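Local coordinates for protein alanine racemase (Enterococcus faecalis, PDB 3E6E) that belongs to the alanine racemase family, a dimeric protein with an N-terminal TIM-type barrel and a C-terminal beta domain, and holds DCS between its two subunits, at residues E31-F36 / N219-G224; E164-H169 / E197-V202; L35-K40 / G58-F63. The protein carries 1 engineered substitution. All blocks are in the same frame, centred on the assembly; numbering follows the deposited sequence.

Contact 1 (E31-F36 / N219-G224). With DCS (D-[3-hydroxy-2-methyl-5-phosphonooxymethyl-pyridin-4-ylmethyl]-N,O-cycloserylamide), chain D.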
# COMPACT_ATOMS: atom_id res chain seq x y z
N GLU A 31 1.58 29.31 -22.94
CA GLU A 31 2.97 29.75 -22.99
C GLU A 31 3.23 31.03 -22.19
O GLU A 31 4.34 31.59 -22.22
CB GLU A 31 3.30 30.36 -24.36
CG GLU A 31 4.77 30.24 -24.74
CD GLU A 31 5.27 28.80 -24.71
OE1 GLU A 31 5.20 28.16 -23.64
OE2 GLU A 31 5.72 28.31 -25.77
N GLY A 32 2.20 31.49 -21.48
CA GLY A 32 2.35 32.67 -20.66
C GLY A 32 1.98 31.98 -19.35
O GLY A 32 1.44 32.61 -18.43
N THR A 33 2.26 30.68 -19.27
CA THR A 33 1.92 29.89 -18.09
C THR A 33 3.03 28.94 -17.66
O THR A 33 3.86 28.53 -18.46
CB THR A 33 0.65 29.08 -18.37
OG1 THR A 33 -0.37 29.94 -18.88
CG2 THR A 33 0.16 28.42 -17.10
N ALA A 34 3.04 28.60 -16.38
CA ALA A 34 4.05 27.69 -15.86
C ALA A 34 3.46 26.32 -15.46
O ALA A 34 2.32 26.21 -14.99
CB ALA A 34 4.76 28.32 -14.67
N LEU A 35 4.27 25.29 -15.65
CA LEU A 35 3.84 23.94 -15.33
C LEU A 35 4.53 23.44 -14.09
O LEU A 35 5.76 23.34 -14.04
CB LEU A 35 4.13 23.00 -16.50
CG LEU A 35 3.67 21.54 -16.37
CD1 LEU A 35 4.42 20.82 -15.26
CD2 LEU A 35 2.20 21.52 -16.08
N PHE A 36 3.75 23.16 -13.06
CA PHE A 36 4.31 22.63 -11.85
C PHE A 36 3.91 21.17 -11.86
O PHE A 36 2.78 20.83 -12.23
CB PHE A 36 3.75 23.35 -10.61
CG PHE A 36 4.62 24.47 -10.12
CD1 PHE A 36 5.15 25.40 -11.01
CD2 PHE A 36 4.90 24.61 -8.76
CE1 PHE A 36 5.94 26.46 -10.55
CE2 PHE A 36 5.69 25.67 -8.30
CZ PHE A 36 6.21 26.59 -9.20
N ASN A 219 -1.96 31.44 -14.32
CA ASN A 219 -0.67 31.52 -14.99
C ASN A 219 0.26 30.34 -14.65
O ASN A 219 1.45 30.35 -14.96
CB ASN A 219 0.02 32.85 -14.66
CG ASN A 219 0.40 32.97 -13.20
OD1 ASN A 219 0.86 32.01 -12.58
ND2 ASN A 219 0.24 34.17 -12.64
N MET A 220 -0.31 29.34 -14.00
CA MET A 220 0.41 28.13 -13.63
C MET A 220 -0.57 27.01 -13.31
O MET A 220 -1.59 27.24 -12.65
CB MET A 220 1.30 28.36 -12.40
CG MET A 220 2.10 27.12 -11.99
SD MET A 220 1.82 26.56 -10.29
CE MET A 220 0.55 25.47 -10.53
N ILE A 221 -0.28 25.80 -13.78
CA ILE A 221 -1.16 24.69 -13.49
C ILE A 221 -0.41 23.63 -12.72
O ILE A 221 0.81 23.49 -12.88
CB ILE A 221 -1.74 24.05 -14.77
CG1 ILE A 221 -0.66 23.21 -15.46
CG2 ILE A 221 -2.26 25.14 -15.71
CD1 ILE A 221 -1.19 22.46 -16.65
N ARG A 222 -1.13 22.91 -11.88
CA ARG A 222 -0.56 21.84 -11.07
C ARG A 222 -0.84 20.48 -11.73
O ARG A 222 -1.72 19.75 -11.30
CB ARG A 222 -1.15 21.89 -9.67
CG ARG A 222 -0.55 22.95 -8.75
CD ARG A 222 -1.62 23.88 -8.24
NE ARG A 222 -2.84 23.15 -7.94
CZ ARG A 222 -3.99 23.72 -7.62
NH1 ARG A 222 -4.08 25.04 -7.55
NH2 ARG A 222 -5.07 22.98 -7.40
N TYR A 223 -0.06 20.15 -12.75
CA TYR A 223 -0.23 18.91 -13.50
C TYR A 223 0.14 17.63 -12.73
O TYR A 223 1.31 17.42 -12.38
CB TYR A 223 0.59 18.97 -14.78
CG TYR A 223 -0.09 18.37 -15.99
CD1 TYR A 223 0.66 17.82 -17.03
CD2 TYR A 223 -1.48 18.38 -16.12
CE1 TYR A 223 0.05 17.30 -18.15
CE2 TYR A 223 -2.10 17.86 -17.25
CZ TYR A 223 -1.33 17.32 -18.26
OH TYR A 223 -1.92 16.80 -19.39
N GLY A 224 -0.85 16.77 -12.49
CA GLY A 224 -0.59 15.54 -11.78
C GLY A 224 -0.68 14.24 -12.58
O GLY A 224 0.23 13.91 -13.35
N1 DCS D . -3.46 20.49 -6.77
C2 DCS D . -3.89 20.10 -5.46
C2A DCS D . -4.18 21.13 -4.38
C3 DCS D . -4.04 18.73 -5.21
O3 DCS D . -4.44 18.27 -4.00
C4 DCS D . -3.75 17.79 -6.28
C4A DCS D . -3.91 16.30 -6.03
C5 DCS D . -3.32 18.29 -7.58
C6 DCS D . -3.19 19.62 -7.79
C5A DCS D . -3.00 17.40 -8.75
O4P DCS D . -4.21 16.76 -9.18
P DCS D . -4.34 15.74 -10.39
O1P DCS D . -3.94 16.45 -11.59
O2P DCS D . -3.48 14.59 -10.12
O3P DCS D . -5.74 15.33 -10.48
N DCS D . -5.34 15.99 -5.60
CA DCS D . -5.73 14.68 -5.30
C DCS D . -5.94 14.15 -4.00
O DCS D . -5.75 14.82 -2.82
ND DCS D . -6.35 12.91 -4.11
OG DCS D . -6.41 12.59 -5.45
CB DCS D . -6.04 13.67 -6.17
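Phe36 and Met220 face each other from adjacent strands in a Met-aromatic contact: SD lies over one face of the phenyl ring, 3.8 Å from the ring centroid and shifted toward the CG and CD1 rim. Met220 starts with CG anti to the backbone N (chi1 -179°); the bend at chi2 then sets SD over the ring, and the two side chains cross at about a right angle. Ala34 CB fills in beside it, 4.0 Å from Met220 CG. On the other side of the sheet a single branch of Leu35 does the touching, its CD2 lying 3.4 Å from Ile221 CG1 and 3.3 Å from Tyr223 CB. These layers flank a parallel pairing of strands 34-38 and 220-223, the first and eighth of the TIM barrel, and thus the seam that closes it. Ala34 N, Ile221 N and Phe36 N each donate a backbone bond across the seam, and Tyr223 N adds a weak one to Phe36 O. Beyond the pairing Arg222, bent at chi2 (123°) and chi3, turns the edge of its guanidinium to the pyridine of DCS. NE donates to N1 at 3.0 Å, and NH2 makes a weak bond to the same atom. Thr168 O and His203 ND1 both engage NH1, which fixes the rotation of the group; a donor-rich cation here would probably disfavour protonation of N1.

Contact 2 (E164-H169 / E197-V202). With DCS (D-[3-hydroxy-2-methyl-5-phosphonooxymethyl-pyridin-4-ylmethyl]-N,O-cycloserylamide), chain D.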
# COMPACT_ATOMS: atom_id res chain seq x y z
N GLU A 164 3.79 34.11 -2.53
CA GLU A 164 4.15 33.74 -3.87
C GLU A 164 2.92 33.58 -4.73
O GLU A 164 3.00 33.71 -5.95
CB GLU A 164 4.94 32.45 -3.85
CG GLU A 164 6.26 32.53 -4.54
CD GLU A 164 7.09 31.32 -4.28
OE1 GLU A 164 6.68 30.22 -4.70
OE2 GLU A 164 8.16 31.47 -3.63
N GLY A 165 1.78 33.30 -4.11
CA GLY A 165 0.58 33.15 -4.91
C GLY A 165 -0.72 32.79 -4.22
O GLY A 165 -0.77 32.60 -3.01
N ILE A 166 -1.78 32.73 -5.01
CA ILE A 166 -3.10 32.34 -4.54
C ILE A 166 -3.53 31.22 -5.47
O ILE A 166 -3.09 31.14 -6.62
CB ILE A 166 -4.18 33.46 -4.65
CG1 ILE A 166 -3.58 34.73 -5.24
CG2 ILE A 166 -4.83 33.72 -3.31
CD1 ILE A 166 -3.63 34.75 -6.74
N PHE A 167 -4.41 30.37 -4.98
CA PHE A 167 -4.90 29.26 -5.78
C PHE A 167 -6.04 28.57 -5.07
O PHE A 167 -6.27 28.77 -3.86
CB PHE A 167 -3.79 28.24 -6.00
CG PHE A 167 -3.42 27.49 -4.76
CD1 PHE A 167 -3.78 26.16 -4.59
CD2 PHE A 167 -2.72 28.13 -3.75
CE1 PHE A 167 -3.46 25.47 -3.42
CE2 PHE A 167 -2.39 27.46 -2.58
CZ PHE A 167 -2.76 26.12 -2.41
N THR A 168 -6.76 27.76 -5.83
CA THR A 168 -7.84 26.97 -5.30
C THR A 168 -7.80 25.61 -6.01
O THR A 168 -6.96 25.38 -6.89
CB THR A 168 -9.19 27.61 -5.50
OG1 THR A 168 -10.14 26.95 -4.67
CG2 THR A 168 -9.63 27.49 -6.95
N HIS A 169 -8.70 24.71 -5.65
CA HIS A 169 -8.68 23.40 -6.26
C HIS A 169 -10.08 23.00 -6.63
O HIS A 169 -11.02 23.18 -5.87
CB HIS A 169 -8.06 22.40 -5.27
CG HIS A 169 -7.85 21.04 -5.86
ND1 HIS A 169 -6.99 20.80 -6.92
CD2 HIS A 169 -8.43 19.85 -5.58
CE1 HIS A 169 -7.05 19.53 -7.26
NE2 HIS A 169 -7.92 18.93 -6.46
N GLU A 197 -4.26 43.72 -6.52
CA GLU A 197 -2.90 43.22 -6.71
C GLU A 197 -2.88 41.67 -6.70
O GLU A 197 -3.75 41.04 -6.11
CB GLU A 197 -1.99 43.75 -5.61
CG GLU A 197 -0.51 43.66 -5.92
CD GLU A 197 0.14 45.02 -6.02
OE1 GLU A 197 -0.03 45.69 -7.07
OE2 GLU A 197 0.81 45.44 -5.05
N LEU A 198 -1.88 41.08 -7.34
CA LEU A 198 -1.75 39.62 -7.40
C LEU A 198 -0.28 39.24 -7.27
O LEU A 198 0.60 40.04 -7.57
CB LEU A 198 -2.29 39.10 -8.72
CG LEU A 198 -3.73 39.52 -9.01
CD1 LEU A 198 -4.08 39.23 -10.45
CD2 LEU A 198 -4.66 38.80 -8.06
N PRO A 199 0.00 38.01 -6.83
CA PRO A 199 1.38 37.53 -6.66
C PRO A 199 1.96 36.90 -7.91
O PRO A 199 1.37 36.97 -8.98
CB PRO A 199 1.27 36.55 -5.50
CG PRO A 199 -0.22 36.14 -5.48
CD PRO A 199 -0.95 36.94 -6.54
N ARG A 200 3.12 36.27 -7.77
CA ARG A 200 3.79 35.64 -8.89
C ARG A 200 2.95 34.55 -9.52
O ARG A 200 2.91 34.42 -10.74
CB ARG A 200 5.12 35.03 -8.45
CG ARG A 200 6.03 34.60 -9.60
CD ARG A 200 7.32 33.98 -9.08
NE ARG A 200 7.90 34.73 -7.97
CZ ARG A 200 9.04 34.42 -7.35
NH1 ARG A 200 9.75 33.36 -7.75
NH2 ARG A 200 9.46 35.15 -6.32
N TYR A 201 2.29 33.76 -8.68
CA TYR A 201 1.47 32.64 -9.15
C TYR A 201 -0.03 32.73 -8.83
O TYR A 201 -0.43 33.03 -7.71
CB TYR A 201 2.01 31.33 -8.58
CG TYR A 201 3.43 31.03 -8.99
CD1 TYR A 201 4.46 31.03 -8.05
CD2 TYR A 201 3.74 30.72 -10.30
CE1 TYR A 201 5.77 30.71 -8.41
CE2 TYR A 201 5.05 30.40 -10.68
CZ TYR A 201 6.06 30.39 -9.73
OH TYR A 201 7.34 30.04 -10.09
N VAL A 202 -0.85 32.47 -9.84
CA VAL A 202 -2.28 32.49 -9.67
C VAL A 202 -2.73 31.20 -10.35
O VAL A 202 -2.87 31.14 -11.58
CB VAL A 202 -2.89 33.73 -10.35
CG1 VAL A 202 -4.36 33.88 -9.98
CG2 VAL A 202 -2.10 34.96 -9.93
N1 DCS D . -3.46 20.49 -6.77
C2 DCS D . -3.89 20.10 -5.46
C2A DCS D . -4.18 21.13 -4.38
C3 DCS D . -4.04 18.73 -5.21
O3 DCS D . -4.44 18.27 -4.00
C4 DCS D . -3.75 17.79 -6.28
C4A DCS D . -3.91 16.30 -6.03
C5 DCS D . -3.32 18.29 -7.58
C6 DCS D . -3.19 19.62 -7.79
C5A DCS D . -3.00 17.40 -8.75
O4P DCS D . -4.21 16.76 -9.18
P DCS D . -4.34 15.74 -10.39
O1P DCS D . -3.94 16.45 -11.59
O2P DCS D . -3.48 14.59 -10.12
O3P DCS D . -5.74 15.33 -10.48
N DCS D . -5.34 15.99 -5.60
CA DCS D . -5.73 14.68 -5.30
C DCS D . -5.94 14.15 -4.00
O DCS D . -5.75 14.82 -2.82
ND DCS D . -6.35 12.91 -4.11
OG DCS D . -6.41 12.59 -5.45
CB DCS D . -6.04 13.67 -6.17
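Gly165 and Ile166 run parallel to Tyr201 and Val202 in neighbouring strands, with Tyr201 N donating to Glu164 O at 2.8 Å and Ile166 N to Tyr201 O at 3.0 Å. On one face of this pairing Ile166 and Val202 lie side by side and point the same way. Val202 presents both methyls to the tip of the isoleucine, CG1 coming within 3.4 Å of Ile166 CD1. Pro199 meets that tip crosswise, its CD 3.5 Å from Ile166 CD1, and Leu192 of helix 179-193 covers the group from outside the sheet. Strand 165-167, that helix and strand 201-203 form one beta-alpha-beta unit of the barrel, and the apolar cluster is where the helix docks on its two strands.

On the Tyr201 side a carboxylate joins the packing: Glu164, just before its strand, extends beside the Tyr201 ring, carboxylate and ring planes 67° apart, with OE1 3.9 Å from Tyr201 CE1. The guanidinium of Arg200 lies with one face over Glu164 CG, yet the opposite charges do not meet. Instead Glu164 OE2 forms a salt bridge with Arg128, and OE1 is hydrogen-bonded to Ser103 and His130. Farther along the chain His169 turns a face of its imidazole to the DCS pyridine, ND1 standing 3.5 Å from C2, while NE2 is hydrogen-bonded to Tyr267 OH of the second subunit. The buried carboxylate of Glu164 is thus held at both oxygens, and its salt bridge to Arg128 probably favours the ionised form.

Contact 3 (L35-K40 / G58-F63). With DCS (D-[3-hydroxy-2-methyl-5-phosphonooxymethyl-pyridin-4-ylmethyl]-N,O-cycloserylamide), chain D.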
# COMPACT_ATOMS: atom_id res chain seq x y z
N LEU A 35 4.27 25.29 -15.65
CA LEU A 35 3.84 23.94 -15.33
C LEU A 35 4.53 23.44 -14.09
O LEU A 35 5.76 23.34 -14.04
CB LEU A 35 4.13 23.00 -16.50
CG LEU A 35 3.67 21.54 -16.37
CD1 LEU A 35 4.42 20.82 -15.26
CD2 LEU A 35 2.20 21.52 -16.08
N PHE A 36 3.75 23.16 -13.06
CA PHE A 36 4.31 22.63 -11.85
C PHE A 36 3.91 21.17 -11.86
O PHE A 36 2.78 20.83 -12.23
CB PHE A 36 3.75 23.35 -10.61
CG PHE A 36 4.62 24.47 -10.12
CD1 PHE A 36 5.15 25.40 -11.01
CD2 PHE A 36 4.90 24.61 -8.76
CE1 PHE A 36 5.94 26.46 -10.55
CE2 PHE A 36 5.69 25.67 -8.30
CZ PHE A 36 6.21 26.59 -9.20
N ALA A 37 4.86 20.31 -11.50
CA ALA A 37 4.63 18.88 -11.47
C ALA A 37 4.44 18.39 -10.04
O ALA A 37 5.36 18.44 -9.23
CB ALA A 37 5.79 18.15 -12.13
N VAL A 38 3.24 17.92 -9.74
CA VAL A 38 2.95 17.40 -8.40
C VAL A 38 3.43 15.95 -8.41
O VAL A 38 2.98 15.15 -9.23
CB VAL A 38 1.44 17.49 -8.09
CG1 VAL A 38 0.64 17.29 -9.34
CG2 VAL A 38 1.06 16.46 -7.05
N VAL A 39 4.37 15.64 -7.51
CA VAL A 39 4.94 14.30 -7.41
C VAL A 39 4.85 13.70 -6.02
O VAL A 39 5.78 13.01 -5.57
CB VAL A 39 6.43 14.30 -7.82
CG1 VAL A 39 6.59 14.76 -9.26
CG2 VAL A 39 7.23 15.19 -6.87
N LYS A 40 3.75 13.96 -5.32
CA LYS A 40 3.56 13.41 -3.98
C LYS A 40 3.27 11.92 -4.03
O LYS A 40 3.19 11.33 -5.12
CB LYS A 40 2.41 14.12 -3.26
CG LYS A 40 1.08 14.15 -4.00
CD LYS A 40 0.09 14.94 -3.17
CE LYS A 40 -1.22 15.20 -3.88
NZ LYS A 40 -2.11 14.03 -3.87
N GLY A 58 11.07 17.89 -19.10
CA GLY A 58 9.89 17.96 -19.93
C GLY A 58 9.38 19.39 -20.04
O GLY A 58 8.60 19.73 -20.94
N GLY A 59 9.83 20.25 -19.13
CA GLY A 59 9.41 21.63 -19.18
C GLY A 59 8.91 22.17 -17.86
O GLY A 59 8.54 23.34 -17.77
N ALA A 60 8.89 21.34 -16.83
CA ALA A 60 8.42 21.77 -15.53
C ALA A 60 9.40 22.78 -14.92
O ALA A 60 10.61 22.73 -15.18
CB ALA A 60 8.28 20.58 -14.61
N THR A 61 8.88 23.70 -14.12
CA THR A 61 9.73 24.72 -13.49
C THR A 61 9.37 24.88 -12.03
O THR A 61 9.70 25.89 -11.41
CB THR A 61 9.60 26.08 -14.22
OG1 THR A 61 8.24 26.54 -14.16
CG2 THR A 61 10.02 25.94 -15.67
N GLY A 62 8.70 23.87 -11.48
CA GLY A 62 8.29 23.89 -10.08
C GLY A 62 7.69 22.56 -9.65
O GLY A 62 7.32 21.74 -10.51
N PHE A 63 7.57 22.34 -8.34
CA PHE A 63 7.03 21.08 -7.82
C PHE A 63 6.05 21.16 -6.66
O PHE A 63 6.21 21.98 -5.74
CB PHE A 63 8.18 20.16 -7.42
CG PHE A 63 9.15 19.92 -8.52
CD1 PHE A 63 10.25 20.75 -8.67
CD2 PHE A 63 8.92 18.91 -9.45
CE1 PHE A 63 11.12 20.59 -9.76
CE2 PHE A 63 9.78 18.74 -10.53
CZ PHE A 63 10.88 19.59 -10.69
N1 DCS D . -3.46 20.49 -6.77
C2 DCS D . -3.89 20.10 -5.46
C2A DCS D . -4.18 21.13 -4.38
C3 DCS D . -4.04 18.73 -5.21
O3 DCS D . -4.44 18.27 -4.00
C4 DCS D . -3.75 17.79 -6.28
C4A DCS D . -3.91 16.30 -6.03
C5 DCS D . -3.32 18.29 -7.58
C6 DCS D . -3.19 19.62 -7.79
C5A DCS D . -3.00 17.40 -8.75
O4P DCS D . -4.21 16.76 -9.18
P DCS D . -4.34 15.74 -10.39
O1P DCS D . -3.94 16.45 -11.59
O2P DCS D . -3.48 14.59 -10.12
O3P DCS D . -5.74 15.33 -10.48
N DCS D . -5.34 15.99 -5.60
CA DCS D . -5.73 14.68 -5.30
C DCS D . -5.94 14.15 -4.00
O DCS D . -5.75 14.82 -2.82
ND DCS D . -6.35 12.91 -4.11
OG DCS D . -6.41 12.59 -5.45
CB DCS D . -6.04 13.67 -6.17
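Leu35 O receives Thr61 N at 3.1 Å, the N-H nearly straight (164°) and the donor almost in line with the carbonyl, and one step on Ala37 N gives its hydrogen to Gly62 O at 3.0 Å. This second donor is tilted 33° from the carbonyl plane of Gly62. CA-H groups supplement both acceptors: Ala60 CA lies 3.4 Å from Leu35 O, and Phe36 CA makes a similar approach to Gly62 O. Past Ala37 the ladder continues in backbone bonds of Ala37 and Val39 with Cys64, and Tyr228 OH is hydrogen-bonded to Val38 O. The pairing joins the first and second strands of the TIM barrel, 34-38 and 62-65, which the chain connects through helices 40-44 and 48-56; a Schellman motif at Gly59 follows the second of these. Gly62 has no side chain, and its CA stands over the centre of the Phe36 ring, 3.3 Å from the centroid, a CH-pi contact on the face opposite Met220. On the helix side of the sheet Ala37 CB rests 4.2 Å from Phe63 CD2. Just past the end of strand 34-38, Lys40 runs extended until chi4 (79°) turns NZ aside, 3.6 Å from C4A of DCS. A salt bridge to Asp315 of the second subunit occupies this amine, and Val38 CG1 touches C5A of the ligand.

In the fold
All three contacts are pairings within the eight-stranded parallel barrel of the N-terminal domain. Contacts 1 and 3 share strand 34-38, whose two edges they occupy, with centres about 8 Å apart; contact 2 lies about 12 Å from the centre of contact 1 and 16 Å from that of contact 3. Along the chain, contact 3 is completed first, contact 2 follows, and contact 1 comes last, when strand 220-223 returns to the start. Contact 2 reaches contact 1 through Val202 with Asn219 and Thr168 with Arg222. Each contact also sends residues to DCS, so these strand pairs together surround its pyridine from several sides.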